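Local coordinates for protein intracellular exo-alpha-(1->5)-L-arabinofuranosidase (Bifidobacterium longum, PDB 2Y2W) that hydrolyses terminal alpha-(1->5)-linked L-arabinofuranosyl bonds in branched and debranched arabinans and also acts on wheat arabinoxylan, contributing to plant cell-wall breakdown, at residues E180-G186 against P204-W210. Numbering follows the deposited sequence.
Sequences ELEYVNG and PMDIKMW
The backbone oxygen I207 O is gripped by two side chains, N185 ND2 at 3.0 Å and W210 NE1 at 2.8 Å, which reach it from opposite faces of its carbonyl plane. The indole N-H stands well above that plane, whereas the amide donor is tilted from it by only 24°. The other half of the N185 amide accepts from I207 N, with OD1 at 3.1 Å, so one side chain pairs with both the N-H and the C=O of a single residue. This two-point hold fixes the flip of the amide, and its chi1 of -78° sets CG beside the backbone N, turning the group to the 204-210 segment. A leucine in its place would probably leave I207 N without this acceptor and I207 O with one donor fewer, loosening the loop from the helix end. Next to it, M205 N donates to V184 O (2.8 Å, nearly straight at 171°), a second tie at the last helical turn. V184 divides its methyls: CG1 meets the indole edge in plane, 3.5 Å from W210 CZ2, while CG2 touches M205 SD and, in a direction roughly at right angles, I207 CD1. L181 CD1 adds contact with W210 CZ2, and I207 CG2 rests on one indole face, offset toward the rim. M241 of helix 227-244 also packs on L181 and W210. With helix 191-198 intervening in sequence, the C-terminal end of helix 174-185 is thus fastened to the loop entering strand 209-212, the fourth of eight parallel strands in the (beta/alpha)8 barrel characteristic of family 51 glycoside hydrolases.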
# COMPACT_ATOMS: atom_id res chain seq x y z
N GLU D 180 -4.88 -7.69 15.29
CA GLU D 180 -4.68 -7.33 16.70
C GLU D 180 -6.00 -7.14 17.43
O GLU D 180 -6.12 -7.49 18.60
CB GLU D 180 -3.80 -6.08 16.84
CG GLU D 180 -3.54 -5.69 18.30
CD GLU D 180 -2.35 -4.77 18.49
OE1 GLU D 180 -2.17 -3.82 17.69
OE2 GLU D 180 -1.58 -5.00 19.45
N LEU D 181 -6.99 -6.57 16.74
CA LEU D 181 -8.32 -6.38 17.29
C LEU D 181 -8.96 -7.72 17.67
O LEU D 181 -9.50 -7.87 18.77
CB LEU D 181 -9.20 -5.63 16.28
CG LEU D 181 -10.70 -5.45 16.54
CD1 LEU D 181 -10.96 -4.66 17.82
CD2 LEU D 181 -11.34 -4.78 15.35
N GLU D 182 -8.88 -8.68 16.76
CA GLU D 182 -9.38 -10.03 16.98
C GLU D 182 -8.61 -10.73 18.11
O GLU D 182 -9.22 -11.40 18.94
CB GLU D 182 -9.27 -10.83 15.68
CG GLU D 182 -9.88 -12.22 15.71
CD GLU D 182 -9.79 -12.92 14.35
OE1 GLU D 182 -9.53 -12.24 13.33
OE2 GLU D 182 -10.00 -14.15 14.30
N TYR D 183 -7.29 -10.58 18.13
CA TYR D 183 -6.45 -11.20 19.15
C TYR D 183 -6.76 -10.66 20.53
O TYR D 183 -6.83 -11.42 21.51
CB TYR D 183 -4.96 -10.99 18.84
CG TYR D 183 -4.04 -11.46 19.94
CD1 TYR D 183 -3.56 -12.77 19.96
CD2 TYR D 183 -3.65 -10.60 20.97
CE1 TYR D 183 -2.72 -13.21 20.97
CE2 TYR D 183 -2.81 -11.03 21.99
CZ TYR D 183 -2.35 -12.34 21.98
OH TYR D 183 -1.51 -12.77 22.98
N VAL D 184 -6.95 -9.35 20.61
CA VAL D 184 -7.11 -8.67 21.88
C VAL D 184 -8.54 -8.74 22.45
O VAL D 184 -8.72 -8.80 23.67
CB VAL D 184 -6.60 -7.21 21.76
CG1 VAL D 184 -7.70 -6.27 21.27
CG2 VAL D 184 -6.05 -6.73 23.07
N ASN D 185 -9.54 -8.76 21.57
CA ASN D 185 -10.94 -8.60 22.00
C ASN D 185 -11.90 -9.69 21.55
O ASN D 185 -13.06 -9.71 21.96
CB ASN D 185 -11.48 -7.24 21.55
CG ASN D 185 -11.01 -6.10 22.43
OD1 ASN D 185 -10.51 -6.31 23.55
ND2 ASN D 185 -11.16 -4.87 21.94
N GLY D 186 -11.42 -10.60 20.71
CA GLY D 186 -12.26 -11.66 20.17
C GLY D 186 -12.68 -12.67 21.23
O GLY D 186 -12.00 -12.83 22.24
N PRO D 204 -11.54 -11.63 26.74
CA PRO D 204 -11.16 -10.48 25.93
C PRO D 204 -10.69 -9.31 26.80
O PRO D 204 -11.17 -9.15 27.93
CB PRO D 204 -12.46 -10.12 25.21
CG PRO D 204 -13.15 -11.42 25.06
CD PRO D 204 -12.85 -12.18 26.33
N MET D 205 -9.77 -8.52 26.27
CA MET D 205 -9.17 -7.42 27.02
C MET D 205 -10.08 -6.20 27.12
O MET D 205 -9.84 -5.30 27.92
CB MET D 205 -7.82 -7.03 26.41
CG MET D 205 -6.81 -8.16 26.41
SD MET D 205 -5.19 -7.58 25.90
CE MET D 205 -4.29 -9.12 25.73
N ASP D 206 -11.14 -6.18 26.30
CA ASP D 206 -12.11 -5.08 26.25
C ASP D 206 -11.44 -3.71 26.09
O ASP D 206 -11.63 -2.81 26.92
CB ASP D 206 -13.05 -5.10 27.46
CG ASP D 206 -13.93 -6.33 27.50
OD1 ASP D 206 -14.14 -6.98 26.45
OD2 ASP D 206 -14.43 -6.65 28.60
N ILE D 207 -10.65 -3.57 25.03
CA ILE D 207 -10.05 -2.29 24.70
C ILE D 207 -11.00 -1.51 23.78
O ILE D 207 -11.25 -1.91 22.64
CB ILE D 207 -8.64 -2.47 24.08
CG1 ILE D 207 -7.72 -3.16 25.10
CG2 ILE D 207 -8.06 -1.12 23.64
CD1 ILE D 207 -6.35 -3.54 24.57
N LYS D 208 -11.54 -0.41 24.32
CA LYS D 208 -12.51 0.44 23.63
C LYS D 208 -11.86 1.48 22.72
O LYS D 208 -12.22 1.60 21.55
CB LYS D 208 -13.38 1.17 24.64
CG LYS D 208 -14.75 0.57 24.89
CD LYS D 208 -15.52 1.42 25.90
CE LYS D 208 -16.99 1.06 25.94
NZ LYS D 208 -17.75 1.97 26.85
N MET D 209 -10.90 2.22 23.28
CA MET D 209 -10.30 3.36 22.60
C MET D 209 -9.03 2.97 21.85
O MET D 209 -8.08 2.44 22.44
CB MET D 209 -10.03 4.48 23.60
CG MET D 209 -9.90 5.86 22.99
SD MET D 209 -9.92 7.13 24.27
CE MET D 209 -9.50 8.59 23.31
N TRP D 210 -9.02 3.24 20.54
CA TRP D 210 -7.92 2.88 19.66
C TRP D 210 -7.42 4.08 18.88
O TRP D 210 -8.21 4.87 18.36
CB TRP D 210 -8.35 1.79 18.67
CG TRP D 210 -8.68 0.46 19.28
CD1 TRP D 210 -9.75 0.16 20.06
CD2 TRP D 210 -7.94 -0.76 19.13
NE1 TRP D 210 -9.72 -1.16 20.43
CE2 TRP D 210 -8.62 -1.75 19.87
CE3 TRP D 210 -6.76 -1.10 18.45
CZ2 TRP D 210 -8.17 -3.06 19.94
CZ3 TRP D 210 -6.31 -2.41 18.53
CH2 TRP D 210 -7.01 -3.38 19.27